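Local coordinates for uncharacterized protein (Chaetomium thermophilum, PDB 3LPZ) that probably acts in the Get pathway of tail-anchored protein biogenesis, as an alpha-solenoid Get4 protein that binds Get5 and other partners, at residues A[99-104]-A[135-140]; A[112-117]-A[143-148]; A[154-159]-A[168-173]; A[191-196]-A[207-212]; A[196-201]-A[250-255]. All coordinates share one frame; numbering follows the deposited sequence.

Interaction 1: residues A[99-104]-A[135-140]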
# COMPACT_ATOMS: atom_id res chain seq x y z
N LYS A 99 -4.58 -5.83 19.27
CA LYS A 99 -4.53 -4.67 20.17
C LYS A 99 -4.20 -3.39 19.41
O LYS A 99 -4.76 -2.33 19.69
CB LYS A 99 -3.52 -4.90 21.30
CG LYS A 99 -3.99 -5.94 22.30
CD LYS A 99 -2.97 -6.14 23.42
CE LYS A 99 -3.36 -7.32 24.35
NZ LYS A 99 -3.20 -8.65 23.70
N LEU A 100 -3.27 -3.49 18.45
CA LEU A 100 -2.86 -2.30 17.68
C LEU A 100 -4.00 -1.82 16.77
O LEU A 100 -4.23 -0.60 16.66
CB LEU A 100 -1.55 -2.55 16.90
CG LEU A 100 -0.33 -2.78 17.82
CD1 LEU A 100 0.89 -3.23 17.00
CD2 LEU A 100 0.05 -1.50 18.60
N LEU A 101 -4.71 -2.77 16.15
CA LEU A 101 -5.89 -2.41 15.32
C LEU A 101 -7.01 -1.83 16.17
O LEU A 101 -7.72 -0.93 15.72
CB LEU A 101 -6.41 -3.63 14.51
CG LEU A 101 -5.44 -4.14 13.44
CD1 LEU A 101 -5.95 -5.46 12.90
CD2 LEU A 101 -5.29 -3.10 12.28
N GLY A 102 -7.17 -2.32 17.39
CA GLY A 102 -8.16 -1.76 18.30
C GLY A 102 -7.86 -0.29 18.59
O GLY A 102 -8.79 0.55 18.65
N CYS A 103 -6.58 0.05 18.78
CA CYS A 103 -6.20 1.47 18.97
C CYS A 103 -6.40 2.29 17.69
O CYS A 103 -7.01 3.39 17.71
CB CYS A 103 -4.74 1.61 19.44
SG CYS A 103 -4.43 0.91 21.10
N LEU A 104 -5.89 1.75 16.58
CA LEU A 104 -5.93 2.42 15.27
C LEU A 104 -7.32 2.94 14.90
O LEU A 104 -7.48 4.10 14.47
CB LEU A 104 -5.47 1.45 14.17
CG LEU A 104 -5.37 2.04 12.74
CD1 LEU A 104 -4.37 3.18 12.71
CD2 LEU A 104 -4.97 0.96 11.67
N ASP A 135 3.76 -5.75 8.13
CA ASP A 135 2.71 -6.77 8.23
C ASP A 135 1.62 -6.54 7.19
O ASP A 135 1.10 -5.44 7.11
CB ASP A 135 2.13 -6.81 9.64
CG ASP A 135 1.03 -7.84 9.79
OD1 ASP A 135 1.34 -9.06 9.73
OD2 ASP A 135 -0.15 -7.42 9.99
N PRO A 136 1.30 -7.56 6.36
CA PRO A 136 0.29 -7.30 5.34
C PRO A 136 -1.09 -6.85 5.86
O PRO A 136 -1.70 -5.95 5.24
CB PRO A 136 0.16 -8.66 4.66
CG PRO A 136 1.61 -9.21 4.70
CD PRO A 136 2.03 -8.83 6.12
N GLU A 137 -1.58 -7.47 6.93
CA GLU A 137 -2.93 -7.14 7.44
C GLU A 137 -2.93 -5.71 8.00
O GLU A 137 -3.89 -4.96 7.81
CB GLU A 137 -3.41 -8.14 8.52
CG GLU A 137 -4.82 -7.90 9.02
CD GLU A 137 -5.32 -9.01 9.96
OE1 GLU A 137 -4.75 -10.14 10.00
OE2 GLU A 137 -6.27 -8.74 10.71
N LEU A 138 -1.84 -5.30 8.66
CA LEU A 138 -1.77 -3.90 9.10
C LEU A 138 -1.77 -2.93 7.91
O LEU A 138 -2.51 -1.93 7.92
CB LEU A 138 -0.54 -3.65 9.98
CG LEU A 138 -0.52 -4.32 11.37
CD1 LEU A 138 0.78 -3.94 12.07
CD2 LEU A 138 -1.72 -3.88 12.24
N HIS A 139 -1.00 -3.26 6.86
CA HIS A 139 -1.02 -2.45 5.63
C HIS A 139 -2.43 -2.41 5.02
O HIS A 139 -2.89 -1.35 4.57
CB HIS A 139 -0.04 -2.97 4.56
CG HIS A 139 1.38 -2.55 4.77
ND1 HIS A 139 1.76 -1.23 4.86
CD2 HIS A 139 2.52 -3.27 4.90
CE1 HIS A 139 3.07 -1.15 5.03
NE2 HIS A 139 3.56 -2.37 5.06
N HIS A 140 -3.09 -3.56 4.97
CA HIS A 140 -4.45 -3.60 4.47
C HIS A 140 -5.41 -2.64 5.22
O HIS A 140 -6.12 -1.84 4.61
CB HIS A 140 -5.03 -5.01 4.51
CG HIS A 140 -6.47 -5.05 4.06
ND1 HIS A 140 -6.83 -4.94 2.74
CD2 HIS A 140 -7.62 -5.13 4.77
CE1 HIS A 140 -8.15 -4.96 2.65
NE2 HIS A 140 -8.66 -5.09 3.86
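L101 on helix 94-104 meets L138 and E137 in the first turn of helix 136-148. The apolar part is a leucine pair. Methyl CD2 of L101 touches CD2 of L138 at 3.7 Å, and the same L138 methyl lies 3.9 Å from CG of L101. L138 leaves its backbone beside the other helix rather than at it. With CG anti to its own carbonyl carbon (chi1 -68°), the branch swings round so that its end reaches L101. M121 of helix 112-128 also packs on L138.

The second kind of contact is a methyl against a carboxylate. The extended chain of E137 passes L101 at about a right angle and brings OE2 to 4.0 Å from L101 CD1. This is van der Waals contact at the edge of the leucine pair.

Polar bonds flank the leucine pair. Within 135-140, D135 is the N-cap of helix 136-148. Its OD2 accepts from L138 N at 3.0 Å, on the anti side and 32° out of the carboxylate plane. The same OD2 forms a salt bridge with R97, which lies on helix 94-104.

The segments meet through side-chain ends, with the nearest CA atoms, of L101 and L138, 7.6 Å apart. Apolar packing joins them, while the R97 bridge ties the same two helices and, with the cap, holds the start of helix 136-148.

Interaction 2: residues A[112-117]-A[143-148]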
# COMPACT_ATOMS: atom_id res chain seq x y z
N PRO A 112 -3.19 14.32 14.92
CA PRO A 112 -1.78 14.30 14.48
C PRO A 112 -1.01 13.09 15.00
O PRO A 112 -0.16 12.54 14.27
CB PRO A 112 -1.19 15.59 15.07
CG PRO A 112 -2.37 16.53 15.11
CD PRO A 112 -3.56 15.65 15.49
N VAL A 113 -1.31 12.64 16.21
CA VAL A 113 -0.57 11.54 16.77
C VAL A 113 -0.83 10.23 16.00
O VAL A 113 -0.01 9.32 16.07
CB VAL A 113 -0.78 11.38 18.29
CG1 VAL A 113 0.00 10.15 18.83
CG2 VAL A 113 -0.27 12.65 19.01
N ARG A 114 -1.95 10.13 15.26
CA ARG A 114 -2.22 8.90 14.47
C ARG A 114 -1.13 8.60 13.43
O ARG A 114 -0.80 7.44 13.17
CB ARG A 114 -3.61 8.88 13.82
CG ARG A 114 -3.97 7.49 13.34
CD ARG A 114 -5.29 7.42 12.60
NE ARG A 114 -5.15 8.00 11.28
CZ ARG A 114 -6.07 7.92 10.33
NH1 ARG A 114 -7.21 7.28 10.55
NH2 ARG A 114 -5.83 8.49 9.14
N LYS A 115 -0.57 9.65 12.84
CA LYS A 115 0.53 9.54 11.86
C LYS A 115 1.76 8.87 12.47
O LYS A 115 2.35 7.96 11.87
CB LYS A 115 0.96 10.93 11.34
CG LYS A 115 -0.12 11.73 10.61
CD LYS A 115 0.41 13.14 10.24
CE LYS A 115 -0.45 13.83 9.17
NZ LYS A 115 -1.91 13.76 9.48
N ARG A 116 2.15 9.34 13.65
CA ARG A 116 3.26 8.73 14.40
C ARG A 116 2.92 7.29 14.78
O ARG A 116 3.74 6.40 14.62
CB ARG A 116 3.58 9.55 15.66
CG ARG A 116 4.85 9.11 16.44
CD ARG A 116 4.98 9.94 17.73
NE ARG A 116 6.10 9.53 18.59
CZ ARG A 116 7.09 8.74 18.21
NH1 ARG A 116 7.12 8.27 16.98
NH2 ARG A 116 8.06 8.42 19.07
N PHE A 117 1.70 7.05 15.27
CA PHE A 117 1.30 5.70 15.66
C PHE A 117 1.42 4.74 14.47
O PHE A 117 1.98 3.65 14.61
CB PHE A 117 -0.12 5.67 16.23
CG PHE A 117 -0.61 4.30 16.55
CD1 PHE A 117 -0.07 3.58 17.63
CD2 PHE A 117 -1.58 3.68 15.75
CE1 PHE A 117 -0.52 2.27 17.94
CE2 PHE A 117 -2.03 2.37 16.05
CZ PHE A 117 -1.49 1.67 17.16
N GLY A 143 -4.51 0.96 4.80
CA GLY A 143 -4.88 1.29 3.43
C GLY A 143 -6.37 1.52 3.28
O GLY A 143 -6.78 2.50 2.63
N THR A 144 -7.19 0.66 3.90
CA THR A 144 -8.65 0.85 3.81
C THR A 144 -9.14 2.11 4.55
O THR A 144 -10.06 2.80 4.08
CB THR A 144 -9.47 -0.35 4.29
OG1 THR A 144 -9.34 -0.48 5.72
CG2 THR A 144 -8.98 -1.62 3.60
N LEU A 145 -8.51 2.42 5.66
CA LEU A 145 -8.80 3.65 6.37
C LEU A 145 -8.50 4.87 5.51
O LEU A 145 -9.32 5.80 5.42
CB LEU A 145 -8.03 3.71 7.71
CG LEU A 145 -8.72 3.40 9.04
CD1 LEU A 145 -9.99 2.52 8.98
CD2 LEU A 145 -7.71 2.84 10.04
N TYR A 146 -7.33 4.89 4.87
CA TYR A 146 -6.98 5.99 3.95
C TYR A 146 -7.98 6.14 2.79
O TYR A 146 -8.37 7.27 2.47
CB TYR A 146 -5.53 5.90 3.43
CG TYR A 146 -4.45 6.14 4.47
CD1 TYR A 146 -4.72 6.77 5.69
CD2 TYR A 146 -3.13 5.74 4.22
CE1 TYR A 146 -3.69 6.99 6.65
CE2 TYR A 146 -2.11 5.96 5.17
CZ TYR A 146 -2.40 6.58 6.37
OH TYR A 146 -1.38 6.77 7.28
N VAL A 147 -8.38 5.02 2.18
CA VAL A 147 -9.49 5.04 1.21
C VAL A 147 -10.77 5.70 1.75
O VAL A 147 -11.31 6.60 1.08
CB VAL A 147 -9.82 3.63 0.66
CG1 VAL A 147 -11.13 3.68 -0.24
CG2 VAL A 147 -8.63 3.07 -0.11
N GLU A 148 -11.26 5.28 2.91
CA GLU A 148 -12.47 5.88 3.54
C GLU A 148 -12.36 7.39 3.73
O GLU A 148 -13.34 8.12 3.63
CB GLU A 148 -12.77 5.26 4.91
CG GLU A 148 -13.17 3.81 4.86
CD GLU A 148 -13.21 3.16 6.23
OE1 GLU A 148 -13.00 3.87 7.27
OE2 GLU A 148 -13.46 1.93 6.28
O HOH W 1 -2.59 8.67 9.83
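R114 of helix 112-128 reaches across to Y146 and L145 near the end of helix 136-148. These are consecutive helices of the alpha-solenoid. The direct contacts are van der Waals. Guanidinium atom NH2 lies 3.6 Å from CE1 of Y146, at the edge of the ring and near its plane. The two planes are 57° apart, so this is not a stack. L145 is a loose neighbour, its CG 4.4 Å from R114 NH1. The arginine chain leaves with CG anti to the backbone N (chi1 -166°) and bends at chi3 (74°), which lays its head beside the tyrosine edge.

A water gives a weak polar link. R114 NE donates to it at 3.0 Å, and Y146 OH makes a weak bond to it at 3.4 Å.

A salt bridge from R114 NH2 to E149, just past helix 136-148, is the strongest polar tie of this arginine. The guanidinium is therefore held by E149 and the water, and the tyrosine edge is only packed beside it.

Interaction 3: residues A[154-159]-A[168-173]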
# COMPACT_ATOMS: atom_id res chain seq x y z
N ALA A 154 -1.89 8.05 -0.40
CA ALA A 154 -1.41 7.37 0.79
C ALA A 154 -1.94 5.90 0.83
O ALA A 154 -1.18 4.98 1.17
CB ALA A 154 -1.81 8.16 2.04
N ALA A 155 -3.20 5.68 0.46
CA ALA A 155 -3.76 4.33 0.46
C ALA A 155 -2.98 3.40 -0.48
O ALA A 155 -2.74 2.25 -0.13
CB ALA A 155 -5.25 4.33 0.09
N GLU A 156 -2.59 3.90 -1.66
CA GLU A 156 -1.92 3.05 -2.68
C GLU A 156 -0.65 2.41 -2.12
O GLU A 156 -0.41 1.22 -2.34
CB GLU A 156 -1.56 3.83 -3.94
CG GLU A 156 -2.75 4.31 -4.75
CD GLU A 156 -2.33 5.26 -5.88
OE1 GLU A 156 -1.37 6.06 -5.72
OE2 GLU A 156 -2.96 5.20 -6.94
N LYS A 157 0.15 3.20 -1.40
CA LYS A 157 1.40 2.70 -0.84
C LYS A 157 1.22 1.55 0.15
O LYS A 157 2.07 0.66 0.20
CB LYS A 157 2.22 3.84 -0.21
CG LYS A 157 2.70 4.87 -1.24
CD LYS A 157 3.19 6.15 -0.57
CE LYS A 157 3.59 7.21 -1.61
NZ LYS A 157 4.36 8.29 -0.95
N HIS A 158 0.13 1.55 0.94
CA HIS A 158 -0.14 0.44 1.85
C HIS A 158 -0.82 -0.75 1.17
O HIS A 158 -0.43 -1.90 1.39
CB HIS A 158 -0.97 0.92 3.02
CG HIS A 158 -0.21 1.83 3.94
ND1 HIS A 158 0.70 1.35 4.86
CD2 HIS A 158 -0.18 3.18 4.03
CE1 HIS A 158 1.22 2.38 5.52
NE2 HIS A 158 0.71 3.50 5.03
N LEU A 159 -1.81 -0.46 0.31
CA LEU A 159 -2.57 -1.56 -0.32
C LEU A 159 -1.72 -2.47 -1.21
O LEU A 159 -2.02 -3.66 -1.30
CB LEU A 159 -3.80 -1.04 -1.08
CG LEU A 159 -4.89 -0.49 -0.13
CD1 LEU A 159 -5.88 0.37 -0.90
CD2 LEU A 159 -5.62 -1.64 0.68
N GLU A 168 -8.72 -5.84 -4.38
CA GLU A 168 -10.07 -5.40 -4.70
C GLU A 168 -10.31 -4.01 -4.12
O GLU A 168 -10.91 -3.16 -4.79
CB GLU A 168 -11.14 -6.38 -4.22
CG GLU A 168 -12.55 -5.77 -4.24
CD GLU A 168 -13.64 -6.80 -4.11
OE1 GLU A 168 -13.35 -7.99 -3.88
OE2 GLU A 168 -14.81 -6.39 -4.26
N VAL A 169 -9.82 -3.75 -2.91
CA VAL A 169 -9.98 -2.40 -2.32
C VAL A 169 -9.26 -1.36 -3.20
O VAL A 169 -9.80 -0.29 -3.51
CB VAL A 169 -9.46 -2.35 -0.85
CG1 VAL A 169 -9.44 -0.92 -0.33
CG2 VAL A 169 -10.31 -3.27 0.07
N LEU A 170 -8.05 -1.69 -3.62
CA LEU A 170 -7.26 -0.76 -4.43
C LEU A 170 -7.91 -0.50 -5.80
O LEU A 170 -7.98 0.63 -6.24
CB LEU A 170 -5.81 -1.26 -4.59
CG LEU A 170 -4.85 -0.38 -5.40
CD1 LEU A 170 -4.71 1.04 -4.73
CD2 LEU A 170 -3.49 -1.05 -5.56
N ALA A 171 -8.35 -1.56 -6.47
CA ALA A 171 -8.97 -1.42 -7.79
C ALA A 171 -10.28 -0.58 -7.71
O ALA A 171 -10.52 0.28 -8.58
CB ALA A 171 -9.25 -2.81 -8.38
N ARG A 172 -11.08 -0.81 -6.68
CA ARG A 172 -12.32 -0.01 -6.47
C ARG A 172 -12.04 1.44 -6.11
O ARG A 172 -12.76 2.35 -6.55
CB ARG A 172 -13.21 -0.64 -5.40
CG ARG A 172 -13.89 -1.91 -5.89
CD ARG A 172 -14.95 -2.45 -4.90
NE ARG A 172 -15.30 -3.84 -5.22
CZ ARG A 172 -16.06 -4.21 -6.26
NH1 ARG A 172 -16.55 -3.30 -7.10
NH2 ARG A 172 -16.33 -5.50 -6.46
N MET A 173 -10.96 1.66 -5.37
CA MET A 173 -10.49 3.02 -5.09
C MET A 173 -10.02 3.71 -6.39
O MET A 173 -10.39 4.84 -6.66
CB MET A 173 -9.38 3.02 -4.04
CG MET A 173 -8.88 4.44 -3.64
SD MET A 173 -7.09 4.48 -3.30
CE MET A 173 -6.53 4.54 -5.00
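L159, at the end of helix 152-159, is the bump that fits between V169 and L170 of helix 166-179. Its CD1 sits 3.8 Å from V169 CG1 and 4.0 Å from L170 CB. Its other methyl, CD2, is 4.0 Å from the same V169 CG1, so the fork of the leucine straddles that methyl. L159 and V169 cross at about a right angle.

This is an antiparallel helix pair, with axes 10.1 Å apart at an angle of 155°, the usual building unit of an alpha-solenoid.

One turn back along helix 152-159, at A155 and E156, L170 and M173 supply the bumps. L170 puts CD1 against E156 CG at 3.8 Å. M173 places SD against the methyl A155 CB, 3.9 Å away. The methionine bends at chi2 and chi3 (-144° and 80°), which turns CE aside from the alanine to E156 CG, 3.8 Å away. The E156 stem sits between L170 CD1 and M173 CE. Its carboxylate has another task, a salt bridge to R192 of helix 186-199. Y146 and V147 of helix 136-148 also pack on A155.

Interaction 4: residues A[191-196]-A[207-212]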
# COMPACT_ATOMS: atom_id res chain seq x y z
N ALA A 191 -3.96 1.06 -14.55
CA ALA A 191 -2.52 0.86 -14.42
C ALA A 191 -2.02 1.13 -13.01
O ALA A 191 -1.17 0.42 -12.54
CB ALA A 191 -1.73 1.68 -15.44
N ARG A 192 -2.58 2.14 -12.33
CA ARG A 192 -2.25 2.41 -10.91
C ARG A 192 -2.62 1.27 -9.96
O ARG A 192 -2.03 1.17 -8.88
CB ARG A 192 -2.88 3.73 -10.43
CG ARG A 192 -2.36 4.97 -11.20
CD ARG A 192 -2.88 6.29 -10.58
NE ARG A 192 -2.20 6.61 -9.32
CZ ARG A 192 -0.97 7.12 -9.24
NH1 ARG A 192 -0.25 7.38 -10.33
NH2 ARG A 192 -0.46 7.38 -8.04
N ALA A 193 -3.58 0.43 -10.35
CA ALA A 193 -3.97 -0.75 -9.52
C ALA A 193 -3.26 -2.00 -9.95
O ALA A 193 -3.18 -2.93 -9.14
CB ALA A 193 -5.47 -1.02 -9.61
N VAL A 194 -2.79 -2.06 -11.19
CA VAL A 194 -2.22 -3.30 -11.76
C VAL A 194 -0.70 -3.31 -11.75
O VAL A 194 -0.11 -4.26 -11.25
CB VAL A 194 -2.72 -3.54 -13.20
CG1 VAL A 194 -1.94 -4.68 -13.86
CG2 VAL A 194 -4.21 -3.86 -13.18
N LEU A 195 -0.08 -2.26 -12.30
CA LEU A 195 1.38 -2.20 -12.42
C LEU A 195 2.11 -2.30 -11.08
O LEU A 195 3.09 -3.02 -11.00
CB LEU A 195 1.85 -0.96 -13.22
CG LEU A 195 1.24 -0.88 -14.65
CD1 LEU A 195 1.82 0.28 -15.40
CD2 LEU A 195 1.43 -2.22 -15.50
N PRO A 196 1.65 -1.58 -10.04
CA PRO A 196 2.38 -1.70 -8.76
C PRO A 196 2.42 -3.13 -8.20
O PRO A 196 3.44 -3.51 -7.58
CB PRO A 196 1.61 -0.73 -7.83
CG PRO A 196 1.13 0.35 -8.76
CD PRO A 196 0.68 -0.46 -10.00
N ASN A 207 -3.66 -9.49 -11.30
CA ASN A 207 -4.82 -10.11 -11.96
C ASN A 207 -6.12 -9.74 -11.31
O ASN A 207 -7.09 -9.38 -12.01
CB ASN A 207 -4.70 -11.63 -12.03
CG ASN A 207 -3.63 -12.09 -13.01
OD1 ASN A 207 -3.26 -11.37 -13.94
ND2 ASN A 207 -3.15 -13.34 -12.83
N THR A 208 -6.16 -9.85 -9.98
CA THR A 208 -7.37 -9.51 -9.24
C THR A 208 -7.73 -8.02 -9.46
O THR A 208 -8.89 -7.70 -9.74
CB THR A 208 -7.21 -9.85 -7.72
OG1 THR A 208 -7.02 -11.27 -7.59
CG2 THR A 208 -8.44 -9.42 -6.90
N ALA A 209 -6.77 -7.12 -9.29
CA ALA A 209 -7.06 -5.69 -9.46
C ALA A 209 -7.60 -5.41 -10.88
O ALA A 209 -8.57 -4.70 -11.05
CB ALA A 209 -5.81 -4.83 -9.19
N TYR A 210 -6.98 -6.02 -11.88
CA TYR A 210 -7.43 -5.88 -13.25
C TYR A 210 -8.88 -6.37 -13.43
O TYR A 210 -9.73 -5.69 -14.03
CB TYR A 210 -6.50 -6.68 -14.14
CG TYR A 210 -7.04 -6.89 -15.53
CD1 TYR A 210 -6.94 -5.88 -16.49
CD2 TYR A 210 -7.68 -8.09 -15.88
CE1 TYR A 210 -7.46 -6.05 -17.76
CE2 TYR A 210 -8.20 -8.27 -17.16
CZ TYR A 210 -8.08 -7.24 -18.09
OH TYR A 210 -8.59 -7.43 -19.37
N ARG A 211 -9.19 -7.53 -12.87
CA ARG A 211 -10.54 -8.07 -13.03
C ARG A 211 -11.56 -7.17 -12.33
O ARG A 211 -12.60 -6.83 -12.90
CB ARG A 211 -10.60 -9.51 -12.50
CG ARG A 211 -9.75 -10.46 -13.37
CD ARG A 211 -10.05 -11.91 -13.06
NE ARG A 211 -9.32 -12.39 -11.90
CZ ARG A 211 -8.29 -13.24 -11.97
NH1 ARG A 211 -7.86 -13.70 -13.15
NH2 ARG A 211 -7.70 -13.64 -10.86
N ILE A 212 -11.27 -6.75 -11.11
CA ILE A 212 -12.19 -5.86 -10.38
C ILE A 212 -12.39 -4.53 -11.10
O ILE A 212 -13.55 -4.07 -11.25
CB ILE A 212 -11.74 -5.63 -8.91
CG1 ILE A 212 -11.77 -6.95 -8.10
CG2 ILE A 212 -12.56 -4.51 -8.22
CD1 ILE A 212 -13.18 -7.62 -7.87
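Helices 186-199 and 203-220, a consecutive pair in the alpha-solenoid, run antiparallel here, at 163° with their axes 8.2 Å apart, and their CA atoms come nearest at A193 and A209, 5.8 Å. Small residues at the crossing permit this closeness. The two alanine methyls, A193 CB and A209 CB, touch at 3.8 Å. A209 CB also lies 3.2 Å from the carbonyl O of A193, a tight fit. That oxygen is buried and has no hydrogen-bonding partner in the model. The helix is kinked here: neither P196 N, which has no hydrogen, nor Y197 N bonds to the turn before, and Y197 N is the donor A193 O would normally take.

V194 forms the other half of the contact. Its CG2 branch, anti to the carbonyl carbon, packs on the base of Y210 rather than on its ring. The distances are 3.7 Å to Y210 N and 3.8 Å to Y210 CB. The two side chains lie side by side and point the same way. The tyrosine's end leads off from this contact, and its OH bonds to S249 OG and to R237 N.

Helix 243-256 lies against both partners, with L252 touching V194, N207 and Y210. E174 of helix 166-179 packs on A193, and I212 packs on A171 and R172 of that same helix. R237 belongs to the short antiparallel strand pair 227-228 and 237-238.

Interaction 5: residues A[196-201]-A[250-255]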
# COMPACT_ATOMS: atom_id res chain seq x y z
N PRO A 196 1.65 -1.58 -10.04
CA PRO A 196 2.38 -1.70 -8.76
C PRO A 196 2.42 -3.13 -8.20
O PRO A 196 3.44 -3.51 -7.58
CB PRO A 196 1.61 -0.73 -7.83
CG PRO A 196 1.13 0.35 -8.76
CD PRO A 196 0.68 -0.46 -10.00
N TYR A 197 1.35 -3.91 -8.39
CA TYR A 197 1.39 -5.32 -7.97
C TYR A 197 2.39 -6.14 -8.76
O TYR A 197 3.08 -6.97 -8.16
CB TYR A 197 0.01 -5.99 -8.02
CG TYR A 197 -0.86 -5.57 -6.85
CD1 TYR A 197 -0.45 -5.79 -5.53
CD2 TYR A 197 -2.11 -4.98 -7.07
CE1 TYR A 197 -1.28 -5.42 -4.44
CE2 TYR A 197 -2.96 -4.62 -5.99
CZ TYR A 197 -2.51 -4.83 -4.69
OH TYR A 197 -3.31 -4.44 -3.64
N LEU A 198 2.48 -5.91 -10.08
CA LEU A 198 3.52 -6.55 -10.89
C LEU A 198 4.92 -6.17 -10.38
O LEU A 198 5.78 -7.03 -10.27
CB LEU A 198 3.39 -6.19 -12.38
CG LEU A 198 2.19 -6.78 -13.12
CD1 LEU A 198 2.21 -6.33 -14.61
CD2 LEU A 198 2.13 -8.31 -12.97
N LEU A 199 5.11 -4.89 -10.04
CA LEU A 199 6.41 -4.42 -9.52
C LEU A 199 6.85 -5.06 -8.19
O LEU A 199 8.05 -5.12 -7.92
CB LEU A 199 6.42 -2.89 -9.39
CG LEU A 199 6.36 -2.11 -10.71
CD1 LEU A 199 6.27 -0.58 -10.42
CD2 LEU A 199 7.56 -2.42 -11.60
N VAL A 200 5.92 -5.49 -7.36
CA VAL A 200 6.28 -6.21 -6.11
C VAL A 200 6.09 -7.71 -6.30
O VAL A 200 5.89 -8.45 -5.33
CB VAL A 200 5.50 -5.67 -4.86
CG1 VAL A 200 5.91 -4.22 -4.60
CG2 VAL A 200 3.97 -5.79 -5.05
N ALA A 201 6.09 -8.14 -7.57
CA ALA A 201 6.12 -9.56 -7.94
C ALA A 201 4.89 -10.30 -7.42
O ALA A 201 4.99 -11.45 -6.98
CB ALA A 201 7.43 -10.21 -7.42
N MET A 250 -3.15 -7.52 -22.36
CA MET A 250 -2.18 -8.40 -23.03
C MET A 250 -0.83 -8.49 -22.30
O MET A 250 -0.16 -9.51 -22.34
CB MET A 250 -1.95 -7.95 -24.49
CG MET A 250 -3.18 -7.83 -25.31
SD MET A 250 -3.99 -9.41 -25.54
CE MET A 250 -2.81 -10.26 -26.57
N LEU A 251 -0.42 -7.40 -21.66
CA LEU A 251 0.76 -7.43 -20.83
C LEU A 251 0.57 -8.46 -19.71
O LEU A 251 1.45 -9.30 -19.47
CB LEU A 251 1.07 -6.05 -20.24
CG LEU A 251 2.23 -5.94 -19.25
CD1 LEU A 251 3.53 -6.37 -19.91
CD2 LEU A 251 2.36 -4.51 -18.66
N LEU A 252 -0.58 -8.43 -19.04
CA LEU A 252 -0.89 -9.46 -18.04
C LEU A 252 -0.87 -10.89 -18.59
O LEU A 252 -0.36 -11.82 -17.92
CB LEU A 252 -2.23 -9.19 -17.35
CG LEU A 252 -2.24 -8.07 -16.30
CD1 LEU A 252 -3.68 -7.82 -15.83
CD2 LEU A 252 -1.32 -8.38 -15.10
N LEU A 253 -1.44 -11.08 -19.78
CA LEU A 253 -1.31 -12.40 -20.43
C LEU A 253 0.14 -12.77 -20.66
O LEU A 253 0.55 -13.85 -20.30
CB LEU A 253 -2.04 -12.45 -21.77
CG LEU A 253 -3.45 -13.00 -21.83
CD1 LEU A 253 -3.81 -13.26 -23.32
CD2 LEU A 253 -3.61 -14.29 -20.99
N SER A 254 0.91 -11.85 -21.23
CA SER A 254 2.31 -12.12 -21.61
C SER A 254 3.19 -12.47 -20.43
O SER A 254 4.12 -13.25 -20.55
CB SER A 254 2.91 -10.92 -22.35
OG SER A 254 2.20 -10.66 -23.55
N VAL A 255 2.90 -11.85 -19.29
CA VAL A 255 3.65 -12.09 -18.06
C VAL A 255 3.72 -13.60 -17.67
O VAL A 255 4.75 -14.05 -17.17
CB VAL A 255 3.13 -11.17 -16.93
CG1 VAL A 255 3.08 -11.87 -15.58
CG2 VAL A 255 3.94 -9.85 -16.92
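This contact joins the last turn of helix 186-199 to helix 243-256 in the C-terminal half of the alpha-solenoid. L198 carries the contact. It points at the other helix and meets L252 and L251, all three buried. L252 CD2 lies 4.1 Å from L198 CD2 and is about as near to L198 CD1. One methyl thus rests against the fork of the other leucine. L251 CD2 is a looser neighbour, 4.4 Å from L198 CD1. L252 starts off to one side of the contact. Its CG stands anti to its carbonyl carbon (chi1 -76°), and this turns its end toward L198. The CA atoms of L198 and L252 are 8.9 Å apart, so the leucine branches span the distance between the backbones.

Hydrogen bonds order each segment separately. On helix 243-256, S254 N bonds to M250 O at 2.8 Å. On the other side, L198 O accepts from A201 N at 2.9 Å and also bonds to Y292 OH of helix 282-293. A206 of helix 203-220 packs on L198.

A201 has positive phi (61°) and is the C-prime residue of a Schellman motif. N202 N bonds to Y197 O to complete it, a classic way to end an alpha-helix before the chain turns into the next one.

The contacts progress along the solenoid, 1 interleaved with 2 and 4 with 5, with 3 between the pairs. Interactions 1 and 2 share helix 136-148, with centres 10 Å apart, and L104 CG of the first touches L145 CD2 of the second at 3.7 Å. Interaction 3 touches all four others. H139 ND1 and H158 ND1, probably hydrogen-bonded at 2.8 Å, tie it to interaction 1. A171 CB, 3.3 Å from A209 O, packs it on interaction 4. L159 O and Y197 OH, 2.8 Å apart, make a probable hydrogen bond to interaction 5. Interactions 4 and 5 share P196 and helix 186-199. Interactions 2 and 5 have centres about 29 Å apart and do not touch.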